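Local coordinates for protein insensitive (Drosophila melanogaster, PDB 4IX7) that represses transcription of neural-development genes by binding palindromic CCAATTGG DNA through its BEN domain, and acts as a corepressor that inhibits Notch signalling, at residues I22-C27 and R32-T37; F39-L44 and T96-D101; F78-K83 and K89-A94. All blocks are in the same frame, centred on the assembly; numbering follows the deposited sequence. Where two conformers were deposited one is given.

Contact 1 of 3, residues I22-C27 and R32-T37; sequences INWSVC and RKLLVT. With nucleotides of chain B.
With CG1 turned opposite the carbonyl carbon (chi1 -69°), Ile22 sends its CD1 methyl across to Leu34, whose CG is likewise opposite the carbonyl carbon (chi1 -68°), a setting that carries its methyls toward the loop. Here the loop leading into helix 27-38 of the BEN domain folds back onto that helix. The two side chains cross at about a right angle, and Ile22 CD1 rests 3.6 Å from Leu34 CD2. The other branch of Leu34 serves a second partner: its CD1 lies 4.1 Å from Trp24 CH2, approaching the indole obliquely. Ile22 also supports the indole from within the loop, since its CG2 sits 3.5 Å above the Trp24 ring plane, over the centre. Trp24 is further fixed by a cation-pi contact with Lys83, and Leu34 reaches Val80, so this patch adjoins helix 70-84.

No hydrogen bond joins the two segments; the evidence is for apolar packing, with 162 Å² buried in all. The loop holds its shape through its own polar contacts. Residues Asn23 to Val26 form a type I turn, and an Asx turn is superposed on it, Ser25 N donating to Asn23 OD1 over 3.0 Å from well above the amide plane. Val26 then takes the N-cap position of the helix.

Arg32, on the same helix, faces the DNA instead. Its chain runs extended from CG to NE, and NH1 forms a salt bridge with Asp101 OD2, which would steady the guanidinium. The bond from Arg32 NH2 to OP2 of DT3 of chain B is weak. Arg32 NE donates to OP2 of DC4 of chain B over 3.0 Å, bent to 136°, while C2' of DT3 of chain B lies 3.4 Å above one face of the Arg32 guanidinium.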
loop_
_atom_site.group_PDB
_atom_site.type_symbol
_atom_site.label_atom_id
_atom_site.label_comp_id
_atom_site.label_asym_id
_atom_site.label_seq_id
_atom_site.Cartn_x
_atom_site.Cartn_y
_atom_site.Cartn_z
ATOM N N ILE C 22 9.572 21.934 -3.936
ATOM C CA ILE C 22 8.908 20.635 -3.929
ATOM C C ILE C 22 7.771 20.598 -4.950
ATOM O O ILE C 22 6.976 21.538 -5.049
ATOM C CB ILE C 22 8.379 20.316 -2.520
ATOM C CG1 ILE C 22 9.554 20.065 -1.576
ATOM C CG2 ILE C 22 7.468 19.108 -2.535
ATOM C CD1 ILE C 22 9.144 19.947 -0.129
ATOM N N ASN C 23 7.699 19.517 -5.722
ATOM C CA ASN C 23 6.555 19.315 -6.598
ATOM C C ASN C 23 5.442 18.649 -5.805
ATOM O O ASN C 23 5.452 17.432 -5.589
ATOM C CB ASN C 23 6.932 18.480 -7.824
ATOM C CG ASN C 23 5.776 18.314 -8.799
ATOM O OD1 ASN C 23 4.704 18.900 -8.617
ATOM N ND2 ASN C 23 5.988 17.511 -9.842
ATOM N N TRP C 24 4.479 19.453 -5.376
ATOM C CA TRP C 24 3.397 18.959 -4.541
ATOM C C TRP C 24 2.341 18.188 -5.343
ATOM O O TRP C 24 1.313 17.801 -4.802
ATOM C CB TRP C 24 2.766 20.111 -3.753
ATOM C CG TRP C 24 3.758 20.861 -2.893
ATOM C CD1 TRP C 24 4.360 22.057 -3.178
ATOM C CD2 TRP C 24 4.266 20.456 -1.613
ATOM N NE1 TRP C 24 5.204 22.421 -2.156
ATOM C CE2 TRP C 24 5.166 21.454 -1.185
ATOM C CE3 TRP C 24 4.047 19.345 -0.790
ATOM C CZ2 TRP C 24 5.841 21.378 0.032
ATOM C CZ3 TRP C 24 4.719 19.268 0.411
ATOM C CH2 TRP C 24 5.602 20.280 0.816
ATOM N N SER C 25 2.590 17.962 -6.629
ATOM C CA SER C 25 1.653 17.197 -7.449
ATOM C C SER C 25 1.940 15.699 -7.390
ATOM O O SER C 25 1.103 14.888 -7.782
ATOM C CB SER C 25 1.675 17.673 -8.906
ATOM O OG SER C 25 2.872 17.286 -9.557
ATOM N N VAL C 26 3.129 15.339 -6.903
ATOM C CA VAL C 26 3.508 13.932 -6.751
ATOM C C VAL C 26 3.811 13.627 -5.286
ATOM O O VAL C 26 4.911 13.914 -4.800
ATOM C CB VAL C 26 4.718 13.547 -7.621
ATOM C CG1 VAL C 26 5.005 12.040 -7.496
ATOM C CG2 VAL C 26 4.473 13.932 -9.080
ATOM N N CYS C 27 2.821 13.051 -4.609
ATOM C CA CYS C 27 2.846 12.837 -3.158
ATOM C C CYS C 27 4.118 12.169 -2.685
ATOM O O CYS C 27 4.767 12.634 -1.745
ATOM C CB CYS C 27 1.630 12.002 -2.730
ATOM S SG CYS C 27 1.640 11.432 -0.992
ATOM N N ARG C 32 9.432 12.104 0.062
ATOM C CA ARG C 32 10.842 11.727 0.065
ATOM C C ARG C 32 11.739 12.937 0.283
ATOM O O ARG C 32 12.699 12.878 1.052
ATOM C CB ARG C 32 11.225 11.017 -1.240
ATOM C CG ARG C 32 10.613 9.637 -1.394
ATOM C CD ARG C 32 10.902 9.044 -2.771
ATOM N NE ARG C 32 10.388 7.683 -2.853
ATOM C CZ ARG C 32 11.094 6.600 -2.549
ATOM N NH1 ARG C 32 10.534 5.399 -2.634
ATOM N NH2 ARG C 32 12.360 6.711 -2.168
ATOM N N LYS C 33 11.427 14.042 -0.392
ATOM C CA LYS C 33 12.267 15.229 -0.261
ATOM C C LYS C 33 12.244 15.768 1.160
ATOM O O LYS C 33 13.288 16.121 1.713
ATOM C CB LYS C 33 11.858 16.323 -1.249
ATOM C CG LYS C 33 12.764 17.553 -1.209
ATOM C CD LYS C 33 14.226 17.181 -1.455
ATOM C CE LYS C 33 15.061 18.409 -1.808
ATOM N NZ LYS C 33 16.499 18.090 -2.058
ATOM N N LEU C 34 11.057 15.828 1.756
ATOM C CA LEU C 34 10.965 16.301 3.134
ATOM C C LEU C 34 11.755 15.370 4.047
ATOM O O LEU C 34 12.481 15.832 4.925
ATOM C CB LEU C 34 9.503 16.398 3.584
ATOM C CG LEU C 34 8.669 17.488 2.901
ATOM C CD1 LEU C 34 7.191 17.322 3.225
ATOM C CD2 LEU C 34 9.157 18.860 3.346
ATOM N N LEU C 35 11.613 14.062 3.850
ATOM C CA LEU C 35 12.321 13.101 4.695
ATOM C C LEU C 35 13.834 13.269 4.688
ATOM O O LEU C 35 14.457 13.242 5.745
ATOM C CB LEU C 35 11.972 11.667 4.302
ATOM C CG LEU C 35 10.591 11.163 4.721
ATOM C CD1 LEU C 35 10.326 9.845 4.014
ATOM C CD2 LEU C 35 10.446 10.999 6.242
ATOM N N VAL C 36 14.434 13.435 3.513
ATOM C CA VAL C 36 15.890 13.546 3.453
ATOM C C VAL C 36 16.382 14.921 3.876
ATOM O O VAL C 36 17.583 15.124 4.054
ATOM C CB VAL C 36 16.455 13.175 2.068
ATOM C CG1 VAL C 36 16.115 11.718 1.757
ATOM C CG2 VAL C 36 15.940 14.137 0.988
ATOM N N THR C 37 15.453 15.864 4.022
ATOM C CA THR C 37 15.794 17.187 4.537
ATOM C C THR C 37 15.757 17.200 6.064
ATOM O O THR C 37 16.582 17.851 6.716
ATOM C CB THR C 37 14.838 18.268 3.973
ATOM O OG1 THR C 37 14.883 18.238 2.540
ATOM C CG2 THR C 37 15.272 19.662 4.435
ATOM P P DT B 3 14.475 9.222 -5.013
ATOM O OP1 DT B 3 14.140 10.633 -5.316
ATOM O OP2 DT B 3 14.645 8.742 -3.635
ATOM O "O5'" DT B 3 13.341 8.303 -5.680
ATOM C "C5'" DT B 3 12.970 8.595 -7.001
ATOM C "C4'" DT B 3 11.972 7.553 -7.453
ATOM O "O4'" DT B 3 12.654 6.279 -7.552
ATOM C "C3'" DT B 3 10.800 7.331 -6.502
ATOM O "O3'" DT B 3 9.594 7.618 -7.224
ATOM C "C2'" DT B 3 10.935 5.871 -6.078
ATOM C "C1'" DT B 3 11.720 5.264 -7.223
ATOM N N1 DT B 3 12.509 4.055 -6.889
ATOM C C2 DT B 3 12.405 2.950 -7.718
ATOM O O2 DT B 3 11.671 2.911 -8.696
ATOM N N3 DT B 3 13.186 1.886 -7.342
ATOM C C4 DT B 3 14.063 1.834 -6.278
ATOM O O4 DT B 3 14.722 0.827 -6.034
ATOM C C5 DT B 3 14.131 3.023 -5.468
ATOM C C7 DT B 3 15.041 3.076 -4.277
ATOM C C6 DT B 3 13.376 4.070 -5.815
ATOM P P DC B 4 8.170 7.524 -6.499
ATOM O OP1 DC B 4 7.235 8.437 -7.199
ATOM O OP2 DC B 4 8.383 7.638 -5.038
ATOM O "O5'" DC B 4 7.732 6.018 -6.750
ATOM C "C5'" DC B 4 7.553 5.593 -8.093
ATOM C "C4'" DC B 4 7.356 4.094 -8.099
ATOM O "O4'" DC B 4 8.544 3.452 -7.592
ATOM C "C3'" DC B 4 6.248 3.602 -7.171
ATOM O "O3'" DC B 4 5.160 3.289 -8.024
ATOM C "C2'" DC B 4 6.825 2.370 -6.470
ATOM C "C1'" DC B 4 8.154 2.161 -7.172
ATOM N N1 DC B 4 9.250 1.674 -6.294
ATOM C C2 DC B 4 9.805 0.411 -6.524
ATOM O O2 DC B 4 9.361 -0.264 -7.456
ATOM N N3 DC B 4 10.800 -0.028 -5.722
ATOM C C4 DC B 4 11.246 0.742 -4.718
ATOM N N4 DC B 4 12.239 0.269 -3.943
ATOM C C5 DC B 4 10.677 2.028 -4.456
ATOM C C6 DC B 4 9.692 2.451 -5.260
#

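Contact 2 of 3, residues F39-L44 and T96-D101; sequences FDRETL and TTKCAD. With nucleotides of chain B.
Leu44 and Cys99 bring the short helix 41-46 against the long DNA-reading helix 88-112 of the BEN domain, their CA atoms only 4.9 Å apart. Backbone closeness is marked by a CA-H...O contact, Cys99 CA lying 3.5 Å from Leu44 O. Apolar packing is looser: Leu44 CD2 stands 4.4 Å from Cys99 SG.

The charged contacts are shared with a third residue. Arg41 NH1 and Lys98 NZ are 3.8 Å apart, and both form salt bridges with Glu102 OE2, whose negative charge would offset their like charges; Arg41 NH1 also pairs with a DNA phosphate. A bend at chi2 (-56°) lays the Arg41 chain along the guanine of DG1 of chain B, with CG 3.5 Å from its C6.

The start of the short helix is capped by Asp40: its OD1 accepts from Thr43 N and from Thr43 OG1.

Base recognition comes from helix 88-112. Thr97 CG2 packs on C5 of DC4 of chain B, and Asp101 CG touches the methyl C7 of DT3 of chain B at 3.3 Å. A nearly straight bond (176°) runs from N4 of DC4 of chain B to Asp101 OD1, 2.9 Å long.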
loop_
_atom_site.group_PDB
_atom_site.type_symbol
_atom_site.label_atom_id
_atom_site.label_comp_id
_atom_site.label_asym_id
_atom_site.label_seq_id
_atom_site.Cartn_x
_atom_site.Cartn_y
_atom_site.Cartn_z
ATOM N N PHE C 39 15.591 14.284 8.206
ATOM C CA PHE C 39 16.300 13.165 8.833
ATOM C C PHE C 39 17.565 12.842 8.057
ATOM O O PHE C 39 17.567 12.916 6.827
ATOM C CB PHE C 39 15.423 11.906 8.814
ATOM C CG PHE C 39 14.141 12.022 9.590
ATOM C CD1 PHE C 39 14.143 11.933 10.974
ATOM C CD2 PHE C 39 12.932 12.184 8.934
ATOM C CE1 PHE C 39 12.951 12.025 11.697
ATOM C CE2 PHE C 39 11.732 12.268 9.649
ATOM C CZ PHE C 39 11.745 12.189 11.030
ATOM N N ASP C 40 18.641 12.464 8.748
ATOM C CA ASP C 40 19.794 11.954 8.011
ATOM C C ASP C 40 19.506 10.550 7.461
ATOM O O ASP C 40 18.585 9.865 7.930
ATOM C CB ASP C 40 21.101 12.031 8.819
ATOM C CG ASP C 40 21.048 11.278 10.131
ATOM O OD1 ASP C 40 20.525 10.150 10.173
ATOM O OD2 ASP C 40 21.583 11.815 11.134
ATOM N N ARG C 41 20.260 10.135 6.447
ATOM C CA ARG C 41 19.974 8.865 5.779
ATOM C C ARG C 41 20.122 7.696 6.739
ATOM O O ARG C 41 19.382 6.717 6.642
ATOM C CB ARG C 41 20.875 8.640 4.556
ATOM C CG ARG C 41 20.858 9.748 3.534
ATOM C CD ARG C 41 19.471 10.060 3.010
ATOM N NE ARG C 41 19.569 11.157 2.046
ATOM C CZ ARG C 41 19.496 11.016 0.727
ATOM N NH1 ARG C 41 19.270 9.825 0.185
ATOM N NH2 ARG C 41 19.613 12.084 -0.049
ATOM N N GLU C 42 21.071 7.796 7.666
ATOM C CA GLU C 42 21.287 6.713 8.627
ATOM C C GLU C 42 20.056 6.495 9.506
ATOM O O GLU C 42 19.689 5.357 9.789
ATOM C CB GLU C 42 22.525 6.966 9.489
ATOM C CG GLU C 42 22.979 5.754 10.308
ATOM C CD GLU C 42 22.435 5.736 11.734
ATOM O OE1 GLU C 42 22.639 4.717 12.434
ATOM O OE2 GLU C 42 21.808 6.733 12.162
ATOM N N THR C 43 19.424 7.585 9.931
ATOM C CA THR C 43 18.186 7.495 10.699
ATOM C C THR C 43 17.080 6.808 9.891
ATOM O O THR C 43 16.385 5.921 10.398
ATOM C CB THR C 43 17.716 8.894 11.147
ATOM O OG1 THR C 43 18.721 9.490 11.979
ATOM C CG2 THR C 43 16.434 8.795 11.927
ATOM N N LEU C 44 16.923 7.221 8.633
ATOM C CA LEU C 44 15.917 6.624 7.765
ATOM C C LEU C 44 16.190 5.141 7.545
ATOM O O LEU C 44 15.263 4.335 7.424
ATOM C CB LEU C 44 15.890 7.342 6.411
ATOM C CG LEU C 44 15.490 8.819 6.476
ATOM C CD1 LEU C 44 15.590 9.443 5.084
ATOM C CD2 LEU C 44 14.076 8.965 7.016
ATOM N N THR C 96 7.226 4.659 4.599
ATOM C CA THR C 96 7.640 3.260 4.740
ATOM C C THR C 96 8.588 2.855 3.616
ATOM O O THR C 96 9.626 2.227 3.846
ATOM C CB THR C 96 6.405 2.312 4.742
ATOM O OG1 THR C 96 5.590 2.572 5.900
ATOM C CG2 THR C 96 6.837 0.856 4.720
ATOM N N THR C 97 8.234 3.231 2.396
ATOM C CA THR C 97 9.027 2.859 1.241
ATOM C C THR C 97 10.389 3.539 1.278
ATOM O O THR C 97 11.409 2.907 1.041
ATOM C CB THR C 97 8.309 3.223 -0.066
ATOM O OG1 THR C 97 6.986 2.653 -0.063
ATOM C CG2 THR C 97 9.096 2.673 -1.257
ATOM N N LYS C 98 10.410 4.824 1.613
ATOM C CA LYS C 98 11.673 5.552 1.651
ATOM C C LYS C 98 12.619 4.983 2.719
ATOM O O LYS C 98 13.835 4.869 2.491
ATOM C CB LYS C 98 11.427 7.046 1.875
ATOM C CG LYS C 98 12.701 7.887 2.018
ATOM C CD LYS C 98 13.646 7.666 0.838
ATOM C CE LYS C 98 14.722 8.731 0.791
ATOM N NZ LYS C 98 15.727 8.497 -0.304
ATOM N N CYS C 99 12.068 4.636 3.881
ATOM C CA CYS C 99 12.870 4.009 4.936
ATOM C C CYS C 99 13.460 2.692 4.445
ATOM O O CYS C 99 14.623 2.397 4.694
ATOM C CB CYS C 99 12.027 3.757 6.190
ATOM S SG CYS C 99 11.647 5.269 7.088
ATOM N N ALA C 100 12.655 1.901 3.746
ATOM C CA ALA C 100 13.135 0.633 3.193
ATOM C C ALA C 100 14.209 0.863 2.134
ATOM O O ALA C 100 15.192 0.130 2.073
ATOM C CB ALA C 100 11.972 -0.165 2.620
ATOM N N ASP C 101 14.031 1.901 1.319
ATOM C CA ASP C 101 15.018 2.251 0.293
ATOM C C ASP C 101 16.370 2.635 0.918
ATOM O O ASP C 101 17.437 2.211 0.447
ATOM C CB ASP C 101 14.509 3.404 -0.582
ATOM C CG ASP C 101 13.322 3.011 -1.461
ATOM O OD1 ASP C 101 13.102 1.803 -1.693
ATOM O OD2 ASP C 101 12.623 3.923 -1.957
ATOM O "O5'" DG B 1 23.307 13.011 -3.202
ATOM C "C5'" DG B 1 23.642 11.992 -4.137
ATOM C "C4'" DG B 1 23.514 10.624 -3.498
ATOM O "O4'" DG B 1 24.354 10.499 -2.329
ATOM C "C3'" DG B 1 22.139 10.337 -2.923
ATOM O "O3'" DG B 1 21.368 9.898 -4.003
ATOM C "C2'" DG B 1 22.409 9.200 -1.957
ATOM C "C1'" DG B 1 23.761 9.609 -1.394
ATOM N N9 DG B 1 23.747 10.309 -0.113
ATOM C C8 DG B 1 23.464 11.639 0.062
ATOM N N7 DG B 1 23.549 12.020 1.305
ATOM C C5 DG B 1 23.928 10.882 1.990
ATOM C C6 DG B 1 24.174 10.706 3.373
ATOM O O6 DG B 1 24.094 11.552 4.269
ATOM N N1 DG B 1 24.536 9.400 3.676
ATOM C C2 DG B 1 24.647 8.397 2.747
ATOM N N2 DG B 1 25.007 7.204 3.239
ATOM N N3 DG B 1 24.417 8.544 1.441
ATOM C C4 DG B 1 24.058 9.813 1.135
ATOM P P DT B 3 14.475 9.222 -5.013
ATOM O OP1 DT B 3 14.140 10.633 -5.316
ATOM O OP2 DT B 3 14.645 8.742 -3.635
ATOM O "O5'" DT B 3 13.341 8.303 -5.680
ATOM C "C5'" DT B 3 12.970 8.595 -7.001
ATOM C "C4'" DT B 3 11.972 7.553 -7.453
ATOM O "O4'" DT B 3 12.654 6.279 -7.552
ATOM C "C3'" DT B 3 10.800 7.331 -6.502
ATOM O "O3'" DT B 3 9.594 7.618 -7.224
ATOM C "C2'" DT B 3 10.935 5.871 -6.078
ATOM C "C1'" DT B 3 11.720 5.264 -7.223
ATOM N N1 DT B 3 12.509 4.055 -6.889
ATOM C C2 DT B 3 12.405 2.950 -7.718
ATOM O O2 DT B 3 11.671 2.911 -8.696
ATOM N N3 DT B 3 13.186 1.886 -7.342
ATOM C C4 DT B 3 14.063 1.834 -6.278
ATOM O O4 DT B 3 14.722 0.827 -6.034
ATOM C C5 DT B 3 14.131 3.023 -5.468
ATOM C C7 DT B 3 15.041 3.076 -4.277
ATOM C C6 DT B 3 13.376 4.070 -5.815
ATOM P P DC B 4 8.170 7.524 -6.499
ATOM O OP1 DC B 4 7.235 8.437 -7.199
ATOM O OP2 DC B 4 8.383 7.638 -5.038
ATOM O "O5'" DC B 4 7.732 6.018 -6.750
ATOM C "C5'" DC B 4 7.553 5.593 -8.093
ATOM C "C4'" DC B 4 7.356 4.094 -8.099
ATOM O "O4'" DC B 4 8.544 3.452 -7.592
ATOM C "C3'" DC B 4 6.248 3.602 -7.171
ATOM O "O3'" DC B 4 5.160 3.289 -8.024
ATOM C "C2'" DC B 4 6.825 2.370 -6.470
ATOM C "C1'" DC B 4 8.154 2.161 -7.172
ATOM N N1 DC B 4 9.250 1.674 -6.294
ATOM C C2 DC B 4 9.805 0.411 -6.524
ATOM O O2 DC B 4 9.361 -0.264 -7.456
ATOM N N3 DC B 4 10.800 -0.028 -5.722
ATOM C C4 DC B 4 11.246 0.742 -4.718
ATOM N N4 DC B 4 12.239 0.269 -3.943
ATOM C C5 DC B 4 10.677 2.028 -4.456
ATOM C C6 DC B 4 9.692 2.451 -5.260
#

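Contact 3 of 3, residues F78-K83 and K89-A94; sequences FAVTHK and KEVRNA. With nucleotides of chain A.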
loop_
_atom_site.group_PDB
_atom_site.type_symbol
_atom_site.label_atom_id
_atom_site.label_comp_id
_atom_site.label_asym_id
_atom_site.label_seq_id
_atom_site.Cartn_x
_atom_site.Cartn_y
_atom_site.Cartn_z
ATOM N N PHE C 78 1.131 16.330 7.841
ATOM C CA PHE C 78 0.362 17.567 7.766
ATOM C C PHE C 78 0.657 18.328 6.476
ATOM O O PHE C 78 -0.263 18.711 5.745
ATOM C CB PHE C 78 0.643 18.460 8.979
ATOM C CG PHE C 78 -0.132 19.746 8.975
ATOM C CD1 PHE C 78 -1.359 19.829 9.613
ATOM C CD2 PHE C 78 0.370 20.875 8.342
ATOM C CE1 PHE C 78 -2.077 21.014 9.615
ATOM C CE2 PHE C 78 -0.346 22.063 8.336
ATOM C CZ PHE C 78 -1.570 22.132 8.977
ATOM N N ALA C 79 1.937 18.542 6.193
ATOM C CA ALA C 79 2.322 19.338 5.037
ATOM C C ALA C 79 1.897 18.683 3.720
ATOM O O ALA C 79 1.333 19.340 2.841
ATOM C CB ALA C 79 3.811 19.582 5.039
ATOM N N VAL C 80 2.175 17.391 3.573
ATOM C CA VAL C 80 1.910 16.725 2.296
ATOM C C VAL C 80 0.405 16.587 2.041
ATOM O O VAL C 80 -0.068 16.859 0.940
ATOM C CB VAL C 80 2.631 15.353 2.187
ATOM C CG1 VAL C 80 2.253 14.645 0.884
ATOM C CG2 VAL C 80 4.132 15.545 2.247
ATOM N N THR C 81 -0.353 16.195 3.056
ATOM C CA THR C 81 -1.804 16.073 2.881
ATOM C C THR C 81 -2.485 17.405 2.575
ATOM O O THR C 81 -3.489 17.428 1.862
ATOM C CB THR C 81 -2.495 15.391 4.080
ATOM O OG1 THR C 81 -2.302 16.171 5.265
ATOM C CG2 THR C 81 -1.936 13.987 4.289
ATOM N N HIS C 82 -1.949 18.507 3.097
ATOM C CA HIS C 82 -2.528 19.829 2.851
ATOM C C HIS C 82 -2.107 20.432 1.511
ATOM O O HIS C 82 -2.790 21.309 0.984
ATOM C CB HIS C 82 -2.188 20.803 3.981
ATOM C CG HIS C 82 -2.990 20.587 5.227
ATOM N ND1 HIS C 82 -2.793 19.510 6.063
ATOM C CD2 HIS C 82 -3.997 21.309 5.773
ATOM C CE1 HIS C 82 -3.643 19.577 7.073
ATOM N NE2 HIS C 82 -4.384 20.661 6.922
ATOM N N LYS C 83 -0.992 19.970 0.957
ATOM C CA LYS C 83 -0.470 20.561 -0.273
ATOM C C LYS C 83 -0.594 19.654 -1.496
ATOM O O LYS C 83 -0.578 20.129 -2.637
ATOM C CB LYS C 83 0.988 21.001 -0.091
ATOM C CG LYS C 83 1.166 22.131 0.907
ATOM C CD LYS C 83 2.569 22.712 0.857
ATOM C CE LYS C 83 2.665 23.844 -0.151
ATOM N NZ LYS C 83 1.976 25.075 0.329
ATOM N N LYS C 89 -2.783 7.929 4.848
ATOM C CA LYS C 89 -2.258 6.595 4.559
ATOM C C LYS C 89 -1.262 6.607 3.383
ATOM O O LYS C 89 -0.227 5.937 3.421
ATOM C CB LYS C 89 -3.398 5.614 4.282
ATOM C CG LYS C 89 -2.913 4.207 4.002
ATOM C CD LYS C 89 -4.061 3.256 3.697
ATOM C CE LYS C 89 -3.519 1.881 3.317
ATOM N NZ LYS C 89 -4.597 0.859 3.174
ATOM N N GLU C 90 -1.581 7.378 2.349
ATOM C CA GLU C 90 -0.731 7.507 1.173
ATOM C C GLU C 90 0.627 8.100 1.552
ATOM O O GLU C 90 1.663 7.652 1.068
ATOM C CB GLU C 90 -1.423 8.402 0.143
ATOM C CG GLU C 90 -0.829 8.375 -1.241
ATOM C CD GLU C 90 -1.693 9.140 -2.227
ATOM O OE1 GLU C 90 -2.907 9.283 -1.949
ATOM O OE2 GLU C 90 -1.162 9.606 -3.260
ATOM N N VAL C 91 0.617 9.095 2.434
ATOM C CA VAL C 91 1.866 9.693 2.883
ATOM C C VAL C 91 2.662 8.691 3.706
ATOM O O VAL C 91 3.863 8.543 3.515
ATOM C CB VAL C 91 1.630 10.974 3.693
ATOM C CG1 VAL C 91 2.956 11.591 4.083
ATOM C CG2 VAL C 91 0.817 11.963 2.865
ATOM N N ARG C 92 1.997 8.000 4.626
ATOM C CA ARG C 92 2.684 7.028 5.465
ATOM C C ARG C 92 3.319 5.923 4.622
ATOM O O ARG C 92 4.433 5.474 4.908
ATOM C CB ARG C 92 1.728 6.454 6.519
ATOM C CG ARG C 92 1.432 7.439 7.634
ATOM C CD ARG C 92 0.385 6.921 8.612
ATOM N NE ARG C 92 0.379 7.734 9.822
ATOM C CZ ARG C 92 0.997 7.391 10.947
ATOM N NH1 ARG C 92 1.646 6.235 11.023
ATOM N NH2 ARG C 92 0.953 8.197 11.998
ATOM N N ASN C 93 2.615 5.491 3.573
ATOM C CA ASN C 93 3.169 4.466 2.698
ATOM C C ASN C 93 4.438 4.946 2.011
ATOM O O ASN C 93 5.402 4.191 1.865
ATOM C CB ASN C 93 2.162 3.983 1.660
ATOM C CG ASN C 93 2.746 2.930 0.755
ATOM O OD1 ASN C 93 2.946 3.162 -0.439
ATOM N ND2 ASN C 93 3.067 1.768 1.328
ATOM N N ALA C 94 4.457 6.214 1.614
ATOM C CA ALA C 94 5.667 6.768 1.027
ATOM C C ALA C 94 6.829 6.778 2.017
ATOM O O ALA C 94 7.970 6.511 1.633
ATOM C CB ALA C 94 5.404 8.165 0.481
ATOM P P DC A 5 -6.553 0.888 5.982
ATOM O OP1 DC A 5 -6.772 2.302 6.367
ATOM O OP2 DC A 5 -6.435 0.510 4.568
ATOM O "O5'" DC A 5 -5.232 0.344 6.706
ATOM C "C5'" DC A 5 -5.136 0.437 8.100
ATOM C "C4'" DC A 5 -3.902 -0.320 8.543
ATOM O "O4'" DC A 5 -4.099 -1.734 8.323
ATOM C "C3'" DC A 5 -2.651 0.006 7.746
ATOM O "O3'" DC A 5 -1.967 0.957 8.516
ATOM C "C2'" DC A 5 -1.884 -1.314 7.681
ATOM C "C1'" DC A 5 -2.801 -2.300 8.380
ATOM N N1 DC A 5 -2.890 -3.611 7.737
ATOM C C2 DC A 5 -2.261 -4.712 8.319
ATOM O O2 DC A 5 -1.599 -4.537 9.355
ATOM N N3 DC A 5 -2.384 -5.921 7.722
ATOM C C4 DC A 5 -3.092 -6.049 6.596
ATOM N N4 DC A 5 -3.176 -7.268 6.052
ATOM C C5 DC A 5 -3.740 -4.930 5.991
ATOM C C6 DC A 5 -3.620 -3.744 6.592
#
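Phe78 O is gripped twice by His82: the backbone N donates over 3.1 Å, as helix 70-84 requires, and ND1 adds a shorter bond of 2.7 Å. The ND1 bond is bent to 136°, with the acceptor tilted from the imidazole plane. It restrains the rotation of the imidazole, and His82 CE1 comes to lie 3.3 Å above one face of the Phe78 ring, offset toward its rim.

The neighbouring Val80 and Thr81 carry the contact with helix 88-112. One methyl receives both: Val91 CG2 is 3.6 Å from Val80 CG1 and 3.7 Å from Thr81 CG2. Val80 crosses Val91 obliquely, whereas Thr81 meets it at about a right angle. Thr81 turns its methyl opposite the carbonyl carbon, which sets OG1 between the backbone N and the carbonyl carbon (chi1 62°), where it bonds back to Ile77 O. Its hydroxyl is therefore satisfied within its own helix while its methyl serves the interface.

Lys89 points away from this packing and, fully extended, reaches the phosphate of DC5 of chain A; the very short distance modelled there is doubtful in detail. Between segments 78-83 and 89-94 the packing is of methyl groups, burying 115 Å², and Ile77 extends it. With Val91 facing helix 70-84 and Lys89 reaching the DNA backbone, one helix serves both core packing and DNA contact.

How the contacts relate
Along the chain, contact 1 closes before contacts 2 and 3 open, and contact 3 is nested inside the loop closed by contact 2. The centres of contacts 1 and 3 are about 10 Å apart, those of 1 and 2 about 13 Å, and those of 2 and 3 about 16 Å. Helix 88-112 serves both 2 and 3, whose segments 89-94 and 96-101 adjoin in sequence. Helix 27-38, part of contact 1, touches contact 3 through Cys27 SG, 3.8 Å from Val80 CG1, and contact 2 through Val36 CG1, 3.4 Å from Lys98 CE. These touches join the helices within the BEN domain, and helix 88-112 contacts both DNA strands.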